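PDB 5DQP: EDTA monooxygenase from EDTA-degrading bacterium BNC1, which probably catalyses the oxygen-dependent breakdown of EDTA, as a flavin monooxygenase that works with a partner flavin reductase. Local coordinates for residues Thr97-Pro102 with Ala131-Tyr136; Val125-Pro130 with Ala138-His143; Asn145-Ala150 with Lys220-Arg225; Glu152-Val157 with Ser224-Ile229. One frame throughout, in Å; residues are numbered along the deposited sequence.

Interaction 1 (Thr97-Pro102 with Ala131-Tyr136); sequences TSFSLP and AVAANY
Phe99 projects from the loop that follows strand 90-96 and lays its ring against the end of helix 130-135, where Val132, Ala133 and, just past it, Tyr136 receive it. The rotation about its first torsion, with CG anti to the carbonyl carbon (chi1 -52°), swings the ring out to the helix. Packing is tightest at the far end and along one flank of that ring: Phe99 CZ lies 3.5 Å from Ala133 CB, and Phe99 CD1 comes to 3.6 Å from Tyr136 CB. Closer to the loop, the beta carbon takes over. Phe99 CB sits above the middle of the Tyr136 ring, 3.7 Å from its centroid, a CH-pi contact over the face. The two rings are nearly parallel, with planes at 16°, yet slid so far apart that they barely overlap. Val132 touches more loosely, its CG1 3.9 Å from Phe99 CD2. Water enters on the phenol side: one molecule donates to Phe99 O at 2.6 Å and lies 3.2 Å from Tyr136 OH. That hydroxyl also bonds to Thr104 of the second subunit, and the Tyr136 side chain packs on Leu101 of that subunit, placing the contact beside the dimer interface. The chemistry therefore divides: dispersion and CH-pi forces seat the loop on the helix, while the polar side, at Tyr136 OH and Phe99 O, is bridged by water and shared with the partner chain.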
loop_
_atom_site.group_PDB
_atom_site.type_symbol
_atom_site.label_atom_id
_atom_site.label_comp_id
_atom_site.label_asym_id
_atom_site.label_seq_id
_atom_site.Cartn_x
_atom_site.Cartn_y
_atom_site.Cartn_z
ATOM N N THR A 97 4.865 -12.899 6.167
ATOM C CA THR A 97 5.606 -12.721 7.413
ATOM C C THR A 97 7.101 -12.997 7.243
ATOM O O THR A 97 7.885 -12.726 8.165
ATOM C CB THR A 97 5.046 -13.636 8.514
ATOM O OG1 THR A 97 5.068 -14.991 8.058
ATOM C CG2 THR A 97 3.616 -13.230 8.879
ATOM N N SER A 98 7.505 -13.545 6.097
ATOM C CA SER A 98 8.895 -13.944 5.895
ATOM C C SER A 98 9.759 -12.767 5.482
ATOM O O SER A 98 10.907 -12.654 5.917
ATOM C CB SER A 98 8.983 -15.024 4.819
ATOM O OG SER A 98 8.276 -16.172 5.217
ATOM N N PHE A 99 9.238 -11.924 4.632
ATOM C CA PHE A 99 9.957 -10.805 4.104
ATOM C C PHE A 99 9.104 -9.556 4.201
ATOM O O PHE A 99 8.768 -8.931 3.230
ATOM C CB PHE A 99 10.358 -11.083 2.661
ATOM C CG PHE A 99 11.073 -12.377 2.492
ATOM C CD1 PHE A 99 12.371 -12.496 2.848
ATOM C CD2 PHE A 99 10.409 -13.489 2.057
ATOM C CE1 PHE A 99 13.011 -13.688 2.727
ATOM C CE2 PHE A 99 11.041 -14.681 1.923
ATOM C CZ PHE A 99 12.348 -14.785 2.259
ATOM N N SER A 100 8.788 -9.215 5.416
ATOM C CA SER A 100 8.214 -7.936 5.776
ATOM C C SER A 100 8.836 -7.506 7.099
ATOM O O SER A 100 9.241 -8.344 7.906
ATOM C CB SER A 100 6.678 -8.012 5.881
ATOM O OG SER A 100 6.067 -8.282 4.630
ATOM N N LEU A 101 8.942 -6.204 7.296
ATOM C CA LEU A 101 9.256 -5.671 8.619
ATOM C C LEU A 101 7.965 -5.515 9.426
ATOM O O LEU A 101 7.029 -4.865 8.951
ATOM C CB LEU A 101 9.966 -4.341 8.483
ATOM C CG LEU A 101 11.234 -4.511 7.640
ATOM C CD1 LEU A 101 11.829 -3.171 7.251
ATOM C CD2 LEU A 101 12.277 -5.362 8.443
ATOM N N PRO A 102 7.881 -6.097 10.632
ATOM C CA PRO A 102 6.611 -6.062 11.391
ATOM C C PRO A 102 6.073 -4.672 11.672
ATOM O O PRO A 102 4.851 -4.479 11.743
ATOM C CB PRO A 102 6.965 -6.767 12.720
ATOM C CG PRO A 102 8.280 -7.380 12.535
ATOM C CD PRO A 102 8.981 -6.703 11.399
ATOM N N ALA A 131 12.317 -17.692 -5.503
ATOM C CA ALA A 131 12.409 -16.456 -6.280
ATOM C C ALA A 131 12.085 -15.232 -5.419
ATOM O O ALA A 131 12.742 -14.185 -5.525
ATOM C CB ALA A 131 11.466 -16.530 -7.485
ATOM N N VAL A 132 11.080 -15.352 -4.551
ATOM C CA VAL A 132 10.777 -14.279 -3.614
ATOM C C VAL A 132 11.955 -14.047 -2.678
ATOM O O VAL A 132 12.422 -12.914 -2.509
ATOM C CB VAL A 132 9.495 -14.599 -2.834
ATOM C CG1 VAL A 132 9.299 -13.571 -1.667
ATOM C CG2 VAL A 132 8.317 -14.632 -3.771
ATOM N N ALA A 133 12.456 -15.119 -2.052
ATOM C CA ALA A 133 13.535 -14.964 -1.075
ATOM C C ALA A 133 14.768 -14.308 -1.690
ATOM O O ALA A 133 15.466 -13.550 -1.006
ATOM C CB ALA A 133 13.885 -16.320 -0.459
ATOM N N ALA A 134 15.017 -14.521 -2.992
ATOM C CA ALA A 134 16.180 -13.920 -3.651
ATOM C C ALA A 134 16.027 -12.417 -3.872
ATOM O O ALA A 134 17.033 -11.711 -4.042
ATOM C CB ALA A 134 16.438 -14.605 -4.994
ATOM N N ASN A 135 14.798 -11.916 -3.907
ATOM C CA ASN A 135 14.561 -10.477 -3.991
ATOM C C ASN A 135 14.821 -9.781 -2.670
ATOM O O ASN A 135 14.915 -8.551 -2.642
ATOM C CB ASN A 135 13.128 -10.219 -4.482
ATOM C CG ASN A 135 12.950 -10.636 -5.915
ATOM O OD1 ASN A 135 13.919 -10.622 -6.664
ATOM N ND2 ASN A 135 11.730 -10.992 -6.318
ATOM N N TYR A 136 14.986 -10.546 -1.586
ATOM C CA TYR A 136 15.353 -10.022 -0.276
ATOM C C TYR A 136 16.697 -10.542 0.197
ATOM O O TYR A 136 16.985 -10.486 1.392
ATOM C CB TYR A 136 14.260 -10.343 0.746
ATOM C CG TYR A 136 12.976 -9.648 0.351
ATOM C CD1 TYR A 136 12.736 -8.354 0.754
ATOM C CD2 TYR A 136 12.051 -10.266 -0.484
ATOM C CE1 TYR A 136 11.599 -7.693 0.379
ATOM C CE2 TYR A 136 10.895 -9.602 -0.890
ATOM C CZ TYR A 136 10.675 -8.316 -0.441
ATOM O OH TYR A 136 9.552 -7.618 -0.791
HETATM O O HOH W 1 7.444 -9.136 1.034
#

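Interaction 2 (Val125-Pro130 with Ala138-His143); sequences VTTANP and AAIATH
Ile140 joins two loops of a TIM-barrel-like, luciferase-type fold, the one leaving strand 120-125 and the one before helix 143-161, by setting its side chain against Thr127-Pro130. With CG1 anti to the carbonyl carbon (chi1 -69°), Ile140 sends its longer branch into the bend of the opposing backbone. Ile140 CG1 lies 3.4 Å from Ala128 O and 3.7 Å from Pro130 CA, while Ile140 CD1 reaches 3.5 Å from Thr127 O; the Ile140 and Thr127 side chains cross at about a right angle. Ile140 brings only carbon atoms against these carbonyl oxygens, so the contact is one of van der Waals fit. Shortening Ile140 to an alanine would probably open a gap beneath the Ala128 carbonyl and take an apolar neighbour from Pro130. Both loops lead into helices that begin with capped ends: Asn129 OD1 accepts from Ala131 N, and Thr142 OG1 from Asn145 N. Just after Thr142 comes His143, predicted to bind FMN. Polar links between the loops run through water: one molecule donates to Thr127 O at 2.8 Å and accepts from Ala141 N, and another donates to both Pro130 O, at 2.7 Å, and Ala138 O.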
loop_
_atom_site.group_PDB
_atom_site.type_symbol
_atom_site.label_atom_id
_atom_site.label_comp_id
_atom_site.label_asym_id
_atom_site.label_seq_id
_atom_site.Cartn_x
_atom_site.Cartn_y
_atom_site.Cartn_z
ATOM N N VAL A 125 0.712 -14.708 5.163
ATOM C CA VAL A 125 1.258 -15.920 4.564
ATOM C C VAL A 125 2.736 -16.043 4.937
ATOM O O VAL A 125 3.353 -15.107 5.435
ATOM C CB VAL A 125 1.076 -15.956 3.027
ATOM C CG1 VAL A 125 -0.420 -15.891 2.651
ATOM C CG2 VAL A 125 1.853 -14.834 2.346
ATOM N N THR A 126 3.287 -17.231 4.724
ATOM C CA THR A 126 4.730 -17.406 4.747
ATOM C C THR A 126 5.218 -17.622 3.325
ATOM O O THR A 126 4.445 -17.960 2.428
ATOM C CB THR A 126 5.161 -18.588 5.627
ATOM O OG1 THR A 126 4.872 -19.813 4.947
ATOM C CG2 THR A 126 4.448 -18.556 6.970
ATOM N N THR A 127 6.514 -17.439 3.119
ATOM C CA THR A 127 7.080 -17.507 1.782
ATOM C C THR A 127 7.879 -18.790 1.624
ATOM O O THR A 127 8.837 -19.030 2.363
ATOM C CB THR A 127 7.971 -16.306 1.481
ATOM O OG1 THR A 127 7.205 -15.096 1.572
ATOM C CG2 THR A 127 8.540 -16.454 0.099
ATOM N N ALA A 128 7.502 -19.590 0.643
ATOM C CA ALA A 128 8.286 -20.746 0.264
ATOM C C ALA A 128 8.874 -20.625 -1.133
ATOM O O ALA A 128 9.668 -21.485 -1.527
ATOM C CB ALA A 128 7.431 -22.018 0.363
ATOM N N ASN A 129 8.520 -19.591 -1.892
ATOM C CA ASN A 129 9.038 -19.452 -3.247
ATOM C C ASN A 129 10.459 -18.878 -3.206
ATOM O O ASN A 129 10.654 -17.728 -2.788
ATOM C CB ASN A 129 8.097 -18.572 -4.074
ATOM C CG ASN A 129 8.504 -18.489 -5.541
ATOM O OD1 ASN A 129 9.580 -18.942 -5.919
ATOM N ND2 ASN A 129 7.641 -17.912 -6.368
ATOM N N PRO A 130 11.477 -19.639 -3.625
ATOM C CA PRO A 130 12.858 -19.115 -3.559
ATOM C C PRO A 130 13.120 -17.908 -4.454
ATOM O O PRO A 130 14.092 -17.185 -4.200
ATOM C CB PRO A 130 13.717 -20.317 -3.981
ATOM C CG PRO A 130 12.764 -21.204 -4.755
ATOM C CD PRO A 130 11.424 -21.022 -4.146
ATOM N N ALA A 138 17.920 -13.579 0.509
ATOM C CA ALA A 138 17.870 -14.690 1.450
ATOM C C ALA A 138 17.533 -15.990 0.730
ATOM O O ALA A 138 17.293 -16.037 -0.482
ATOM C CB ALA A 138 16.862 -14.419 2.574
ATOM N N ALA A 139 17.544 -17.068 1.495
ATOM C CA ALA A 139 17.037 -18.338 1.019
ATOM C C ALA A 139 15.785 -18.684 1.817
ATOM O O ALA A 139 15.460 -18.043 2.820
ATOM C CB ALA A 139 18.115 -19.428 1.120
ATOM N N ILE A 140 15.048 -19.676 1.324
ATOM C CA ILE A 140 13.861 -20.132 2.024
ATOM C C ILE A 140 14.275 -20.834 3.312
ATOM O O ILE A 140 15.258 -21.586 3.343
ATOM C CB ILE A 140 13.040 -21.051 1.108
ATOM C CG1 ILE A 140 12.449 -20.216 -0.025
ATOM C CG2 ILE A 140 11.960 -21.778 1.894
ATOM C CD1 ILE A 140 11.740 -18.963 0.472
ATOM N N ALA A 141 13.542 -20.573 4.386
ATOM C CA ALA A 141 13.739 -21.302 5.627
ATOM C C ALA A 141 12.995 -22.638 5.579
ATOM O O ALA A 141 12.137 -22.876 4.726
ATOM C CB ALA A 141 13.271 -20.461 6.814
ATOM N N THR A 142 13.319 -23.523 6.515
ATOM C CA THR A 142 12.546 -24.752 6.613
ATOM C C THR A 142 11.096 -24.436 6.961
ATOM O O THR A 142 10.768 -23.366 7.484
ATOM C CB THR A 142 13.112 -25.681 7.687
ATOM O OG1 THR A 142 12.958 -25.064 8.968
ATOM C CG2 THR A 142 14.594 -25.989 7.448
ATOM N N HIS A 143 10.232 -25.419 6.710
ATOM C CA HIS A 143 8.817 -25.318 7.053
ATOM C C HIS A 143 8.603 -24.918 8.519
ATOM O O HIS A 143 7.787 -24.040 8.824
ATOM C CB HIS A 143 8.141 -26.654 6.736
ATOM C CG HIS A 143 6.664 -26.652 6.953
ATOM N ND1 HIS A 143 5.782 -26.097 6.049
ATOM C CD2 HIS A 143 5.913 -27.133 7.972
ATOM C CE1 HIS A 143 4.550 -26.240 6.503
ATOM N NE2 HIS A 143 4.601 -26.865 7.667
HETATM O O HOH W 2 11.095 -18.469 3.983
HETATM O O HOH W 3 16.394 -17.954 -2.932
#

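Interaction 3 (Asn145-Ala150 with Lys220-Arg225). With SO4 (sulfate ion), chain D.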
loop_
_atom_site.group_PDB
_atom_site.type_symbol
_atom_site.label_atom_id
_atom_site.label_comp_id
_atom_site.label_asym_id
_atom_site.label_seq_id
_atom_site.Cartn_x
_atom_site.Cartn_y
_atom_site.Cartn_z
ATOM N N ASN A 145 10.682 -23.355 10.634
ATOM C CA ASN A 145 11.162 -22.021 11.006
ATOM C C ASN A 145 10.284 -20.936 10.398
ATOM O O ASN A 145 10.055 -19.899 11.025
ATOM C CB ASN A 145 12.623 -21.820 10.581
ATOM C CG ASN A 145 13.608 -22.535 11.494
ATOM O OD1 ASN A 145 13.277 -22.920 12.618
ATOM N ND2 ASN A 145 14.834 -22.710 11.010
ATOM N N ARG A 146 9.820 -21.149 9.167
ATOM C CA ARG A 146 8.800 -20.298 8.560
ATOM C C ARG A 146 7.664 -20.003 9.523
ATOM O O ARG A 146 7.274 -18.849 9.724
ATOM C CB ARG A 146 8.233 -20.976 7.311
ATOM C CG ARG A 146 8.983 -20.676 6.009
ATOM C CD ARG A 146 8.242 -21.292 4.804
ATOM N NE ARG A 146 8.643 -22.679 4.577
ATOM C CZ ARG A 146 7.959 -23.551 3.846
ATOM N NH1 ARG A 146 6.820 -23.191 3.278
ATOM N NH2 ARG A 146 8.403 -24.791 3.700
ATOM N N TYR A 147 7.099 -21.049 10.105
ATOM C CA TYR A 147 5.906 -20.878 10.906
ATOM C C TYR A 147 6.230 -20.365 12.302
ATOM O O TYR A 147 5.454 -19.586 12.870
ATOM C CB TYR A 147 5.118 -22.190 10.912
ATOM C CG TYR A 147 4.193 -22.213 9.723
ATOM C CD1 TYR A 147 3.034 -21.458 9.735
ATOM C CD2 TYR A 147 4.509 -22.922 8.564
ATOM C CE1 TYR A 147 2.193 -21.412 8.652
ATOM C CE2 TYR A 147 3.665 -22.888 7.467
ATOM C CZ TYR A 147 2.503 -22.127 7.531
ATOM O OH TYR A 147 1.632 -22.062 6.481
ATOM N N GLU A 148 7.389 -20.723 12.843
ATOM C CA GLU A 148 7.793 -20.137 14.113
ATOM C C GLU A 148 8.044 -18.637 13.968
ATOM O O GLU A 148 7.698 -17.844 14.852
ATOM C CB GLU A 148 9.035 -20.859 14.641
ATOM C CG GLU A 148 9.683 -20.168 15.818
ATOM C CD GLU A 148 10.850 -20.961 16.390
ATOM O OE1 GLU A 148 10.891 -21.149 17.625
ATOM O OE2 GLU A 148 11.724 -21.393 15.610
ATOM N N ARG A 149 8.660 -18.229 12.865
ATOM C CA ARG A 149 8.812 -16.804 12.601
ATOM C C ARG A 149 7.456 -16.135 12.452
ATOM O O ARG A 149 7.224 -15.050 13.005
ATOM C CB ARG A 149 9.656 -16.609 11.344
ATOM C CG ARG A 149 9.873 -15.182 10.931
ATOM C CD ARG A 149 10.889 -15.183 9.795
ATOM N NE ARG A 149 11.144 -13.866 9.247
ATOM C CZ ARG A 149 12.165 -13.106 9.620
ATOM N NH1 ARG A 149 12.335 -11.921 9.062
ATOM N NH2 ARG A 149 13.017 -13.536 10.549
ATOM N N ALA A 150 6.546 -16.771 11.694
ATOM C CA ALA A 150 5.230 -16.193 11.461
ATOM C C ALA A 150 4.491 -15.989 12.769
ATOM O O ALA A 150 3.782 -14.990 12.944
ATOM C CB ALA A 150 4.401 -17.087 10.542
ATOM N N LYS A 220 -2.377 -24.956 10.285
ATOM C CA LYS A 220 -3.561 -25.099 11.127
ATOM C C LYS A 220 -3.333 -24.528 12.519
ATOM O O LYS A 220 -4.265 -23.965 13.104
ATOM C CB LYS A 220 -4.000 -26.557 11.210
ATOM C CG LYS A 220 -4.720 -27.029 9.948
ATOM C CD LYS A 220 -4.994 -28.498 10.068
ATOM C CE LYS A 220 -5.601 -29.061 8.812
ATOM N NZ LYS A 220 -5.599 -30.538 8.939
ATOM N N ARG A 221 -2.103 -24.629 13.048
ATOM C CA ARG A 221 -1.812 -24.072 14.364
ATOM C C ARG A 221 -1.793 -22.554 14.332
ATOM O O ARG A 221 -2.395 -21.897 15.191
ATOM C CB ARG A 221 -0.483 -24.591 14.892
ATOM C CG ARG A 221 -0.156 -24.027 16.270
ATOM C CD ARG A 221 1.191 -24.501 16.813
ATOM N NE ARG A 221 1.449 -23.964 18.153
ATOM C CZ ARG A 221 2.256 -22.936 18.413
ATOM N NH1 ARG A 221 2.905 -22.323 17.433
ATOM N NH2 ARG A 221 2.420 -22.517 19.661
ATOM N N LEU A 222 -1.091 -21.972 13.354
ATOM C CA LEU A 222 -1.157 -20.528 13.178
ATOM C C LEU A 222 -2.612 -20.067 13.093
ATOM O O LEU A 222 -3.019 -19.106 13.761
ATOM C CB LEU A 222 -0.381 -20.125 11.928
ATOM C CG LEU A 222 0.037 -18.661 11.836
ATOM C CD1 LEU A 222 1.155 -18.340 12.823
ATOM C CD2 LEU A 222 0.493 -18.356 10.447
ATOM N N ALA A 223 -3.420 -20.766 12.295
ATOM C CA ALA A 223 -4.808 -20.361 12.112
ATOM C C ALA A 223 -5.583 -20.420 13.418
ATOM O O ALA A 223 -6.409 -19.540 13.693
ATOM C CB ALA A 223 -5.475 -21.234 11.054
ATOM N N SER A 224 -5.330 -21.447 14.243
ATOM C CA SER A 224 -6.092 -21.582 15.483
ATOM C C SER A 224 -5.784 -20.437 16.441
ATOM O O SER A 224 -6.635 -20.077 17.262
ATOM C CB SER A 224 -5.808 -22.939 16.146
ATOM O OG SER A 224 -4.501 -22.979 16.723
ATOM N N ARG A 225 -4.589 -19.833 16.325
ATOM C CA ARG A 225 -4.136 -18.746 17.198
ATOM C C ARG A 225 -4.510 -17.369 16.667
ATOM O O ARG A 225 -4.886 -16.487 17.445
ATOM C CB ARG A 225 -2.611 -18.822 17.401
ATOM C CG ARG A 225 -2.142 -20.128 18.073
ATOM C CD ARG A 225 -0.621 -20.200 18.302
ATOM N NE ARG A 225 -0.107 -18.959 18.872
ATOM C CZ ARG A 225 -0.233 -18.602 20.149
ATOM N NH1 ARG A 225 -0.855 -19.401 21.008
ATOM N NH2 ARG A 225 0.258 -17.443 20.571
HETATM S S SO4 D . 1.326 -24.678 4.365
HETATM O O1 SO4 D . 2.224 -25.814 4.149
HETATM O O2 SO4 D . 0.464 -24.529 3.192
HETATM O O3 SO4 D . 0.495 -24.875 5.553
HETATM O O4 SO4 D . 2.139 -23.474 4.545
#
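Tyr147 meets Leu222 with one edge of its ring while its hydroxyl holds a sulfate ion, and the modelled separation of 2.4 Å between Tyr147 OH and sulfate O4 is so short that its exact value is doubtful. The hydroxyl donates to O4, which lies near the ring plane. Ser216 OG binds the same ion. Along the other edge of the ring, Leu222 CD2 rests 3.9 Å from Tyr147 CE1, the two side chains crossing at about a right angle. Leu222 has CG anti to its own backbone nitrogen (chi1 -161°), which carries both methyls across to helix 143-161. There Leu222 CD2 also touches Ala150, 4.1 Å from Ala150 CB. A phenylalanine in place of Tyr147 would probably leave the anion without one of its two hydroxyl partners, Ser216 remaining. The His143 ring meets that of Tyr147 with planes at about 55°. His143, Tyr147 and Ser216 are all predicted to bind FMN, and the sulfate probably came from the crystallisation liquor. An anion gripped by two hydroxyls here is consistent with a pocket suited to the flavin phosphate, with the Tyr147 ring that presents one hydroxyl steadied at its other edge by Leu222.

Interaction 4 (Glu152-Val157 with Ser224-Ile229)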
loop_
_atom_site.group_PDB
_atom_site.type_symbol
_atom_site.label_atom_id
_atom_site.label_comp_id
_atom_site.label_asym_id
_atom_site.label_seq_id
_atom_site.Cartn_x
_atom_site.Cartn_y
_atom_site.Cartn_z
ATOM N N GLU A 152 5.787 -15.424 15.765
ATOM C CA GLU A 152 6.317 -14.261 16.474
ATOM C C GLU A 152 5.920 -12.958 15.781
ATOM O O GLU A 152 5.581 -11.964 16.441
ATOM C CB GLU A 152 7.837 -14.367 16.600
ATOM C CG GLU A 152 8.406 -13.365 17.611
ATOM C CD GLU A 152 9.929 -13.298 17.646
ATOM O OE1 GLU A 152 10.449 -12.219 18.012
ATOM O OE2 GLU A 152 10.603 -14.306 17.305
ATOM N N PHE A 153 5.954 -12.953 14.450
ATOM C CA PHE A 153 5.504 -11.809 13.665
ATOM C C PHE A 153 4.071 -11.414 14.028
ATOM O O PHE A 153 3.759 -10.232 14.185
ATOM C CB PHE A 153 5.622 -12.164 12.174
ATOM C CG PHE A 153 5.485 -11.000 11.243
ATOM C CD1 PHE A 153 4.241 -10.438 10.974
ATOM C CD2 PHE A 153 6.589 -10.486 10.604
ATOM C CE1 PHE A 153 4.118 -9.384 10.095
ATOM C CE2 PHE A 153 6.463 -9.426 9.745
ATOM C CZ PHE A 153 5.240 -8.877 9.487
ATOM N N LEU A 154 3.177 -12.397 14.129
ATOM C CA LEU A 154 1.785 -12.103 14.443
ATOM C C LEU A 154 1.635 -11.564 15.856
ATOM O O LEU A 154 0.819 -10.665 16.092
ATOM C CB LEU A 154 0.926 -13.351 14.247
ATOM C CG LEU A 154 0.321 -13.524 12.847
ATOM C CD1 LEU A 154 -0.605 -12.355 12.564
ATOM C CD2 LEU A 154 1.387 -13.573 11.824
ATOM N N GLU A 155 2.417 -12.088 16.814
ATOM C CA GLU A 155 2.406 -11.517 18.159
ATOM C C GLU A 155 2.865 -10.060 18.144
ATOM O O GLU A 155 2.282 -9.210 18.828
ATOM C CB GLU A 155 3.298 -12.318 19.103
ATOM C CG GLU A 155 2.948 -13.771 19.281
ATOM C CD GLU A 155 3.889 -14.466 20.268
ATOM O OE1 GLU A 155 4.745 -13.776 20.872
ATOM O OE2 GLU A 155 3.775 -15.698 20.443
ATOM N N VAL A 156 3.941 -9.764 17.417
ATOM C CA VAL A 156 4.406 -8.389 17.348
ATOM C C VAL A 156 3.310 -7.516 16.770
ATOM O O VAL A 156 2.922 -6.506 17.358
ATOM C CB VAL A 156 5.697 -8.282 16.519
ATOM C CG1 VAL A 156 6.038 -6.817 16.327
ATOM C CG2 VAL A 156 6.842 -9.028 17.203
ATOM N N VAL A 157 2.737 -7.941 15.642
ATOM C CA VAL A 157 1.757 -7.104 14.967
ATOM C C VAL A 157 0.544 -6.854 15.864
ATOM O O VAL A 157 0.096 -5.715 16.007
ATOM C CB VAL A 157 1.372 -7.730 13.619
ATOM C CG1 VAL A 157 0.160 -6.999 12.995
ATOM C CG2 VAL A 157 2.564 -7.688 12.716
ATOM N N SER A 224 -5.330 -21.447 14.243
ATOM C CA SER A 224 -6.092 -21.582 15.483
ATOM C C SER A 224 -5.784 -20.437 16.441
ATOM O O SER A 224 -6.635 -20.077 17.262
ATOM C CB SER A 224 -5.808 -22.939 16.146
ATOM O OG SER A 224 -4.501 -22.979 16.723
ATOM N N ARG A 225 -4.589 -19.833 16.325
ATOM C CA ARG A 225 -4.136 -18.746 17.198
ATOM C C ARG A 225 -4.510 -17.369 16.667
ATOM O O ARG A 225 -4.886 -16.487 17.445
ATOM C CB ARG A 225 -2.611 -18.822 17.401
ATOM C CG ARG A 225 -2.142 -20.128 18.073
ATOM C CD ARG A 225 -0.621 -20.200 18.302
ATOM N NE ARG A 225 -0.107 -18.959 18.872
ATOM C CZ ARG A 225 -0.233 -18.602 20.149
ATOM N NH1 ARG A 225 -0.855 -19.401 21.008
ATOM N NH2 ARG A 225 0.258 -17.443 20.571
ATOM N N PHE A 226 -4.412 -17.165 15.353
ATOM C CA PHE A 226 -4.541 -15.845 14.753
ATOM C C PHE A 226 -5.530 -15.741 13.601
ATOM O O PHE A 226 -5.932 -14.625 13.281
ATOM C CB PHE A 226 -3.177 -15.367 14.250
ATOM C CG PHE A 226 -2.177 -15.203 15.340
ATOM C CD1 PHE A 226 -2.282 -14.146 16.223
ATOM C CD2 PHE A 226 -1.147 -16.119 15.503
ATOM C CE1 PHE A 226 -1.365 -13.990 17.258
ATOM C CE2 PHE A 226 -0.237 -15.976 16.533
ATOM C CZ PHE A 226 -0.341 -14.912 17.404
ATOM N N GLY A 227 -5.929 -16.841 12.969
ATOM C CA GLY A 227 -6.768 -16.749 11.785
ATOM C C GLY A 227 -8.226 -16.572 12.164
ATOM O O GLY A 227 -8.755 -17.296 13.009
ATOM N N GLU A 228 -8.871 -15.580 11.566
ATOM C CA GLU A 228 -10.303 -15.399 11.753
ATOM C C GLU A 228 -11.072 -15.853 10.540
ATOM O O GLU A 228 -12.227 -16.271 10.661
ATOM C CB GLU A 228 -10.610 -13.931 12.038
ATOM C CG GLU A 228 -9.650 -13.403 13.072
ATOM C CD GLU A 228 -9.875 -11.954 13.424
ATOM O OE1 GLU A 228 -9.070 -11.094 12.986
ATOM O OE2 GLU A 228 -10.854 -11.684 14.147
ATOM N N ILE A 229 -10.440 -15.763 9.374
ATOM C CA ILE A 229 -10.924 -16.393 8.161
ATOM C C ILE A 229 -9.859 -17.358 7.676
ATOM O O ILE A 229 -8.666 -17.029 7.640
ATOM C CB ILE A 229 -11.256 -15.383 7.053
ATOM C CG1 ILE A 229 -12.098 -14.226 7.590
ATOM C CG2 ILE A 229 -11.955 -16.105 5.911
ATOM C CD1 ILE A 229 -12.367 -13.153 6.529
#
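A first torsion of -63° turns the Phe226 ring, with CG anti to the carbonyl carbon, out from the last turn of helix 217-226 to lie flat against Leu154. Leu154 CB stands over the centre of that ring, 3.5 Å from the centroid and only 4° off the normal, an almost ideal CH-pi approach. Leu154 CG follows over the root of the ring, 3.9 Å from Phe226 CG, as the two side chains slide past each other in opposite directions. One residue further on, Glu155 reaches out as an extended chain. Glu155 CG comes to 4.0 Å from Phe226 CZ, and its carboxylate passes on toward Arg225, whose side chain bends at chi3 (46°). The pair Glu155 OE2 and Arg225 NH2, at 3.9 Å, forms a long salt bridge; the stronger partner of Arg225 is Glu151, one turn before Glu155 on helix 143-161. Because OE2 of Glu151 and OE2 of Glu155 lie close together, the guanidinium probably eases the repulsion between them. Around this site, Leu154 also packs on Trp122 of strand 120-125, and the neighbouring Phe153 rests on helix 102-115. At Gly227 the chain leaves helical geometry and runs on into strand 229-233 of the parallel barrel sheet.

Overall arrangement
Followed from the N terminus, the chain leaves strand 90-96 through Thr97-Pro102, builds helix 102-115 and strand 120-125, and returns in helix 130-135, where interaction 1 closes that loop. Interaction 2 opens before this closure and ends after it, spanning the short helix 130-135, so the two contacts cross; they touch directly, for instance where Phe99 packs on Thr127. Interactions 3 and 4 are later in series, each closing a much longer loop between helix 143-161 and helix 217-226. They share Ser224 and Arg225 and advance in the same direction along both helices. Helix 143-161 is the common element: Arg146 reaches interaction 2, while Ala150, Phe153 and Leu154 meet Thr97 of interaction 1.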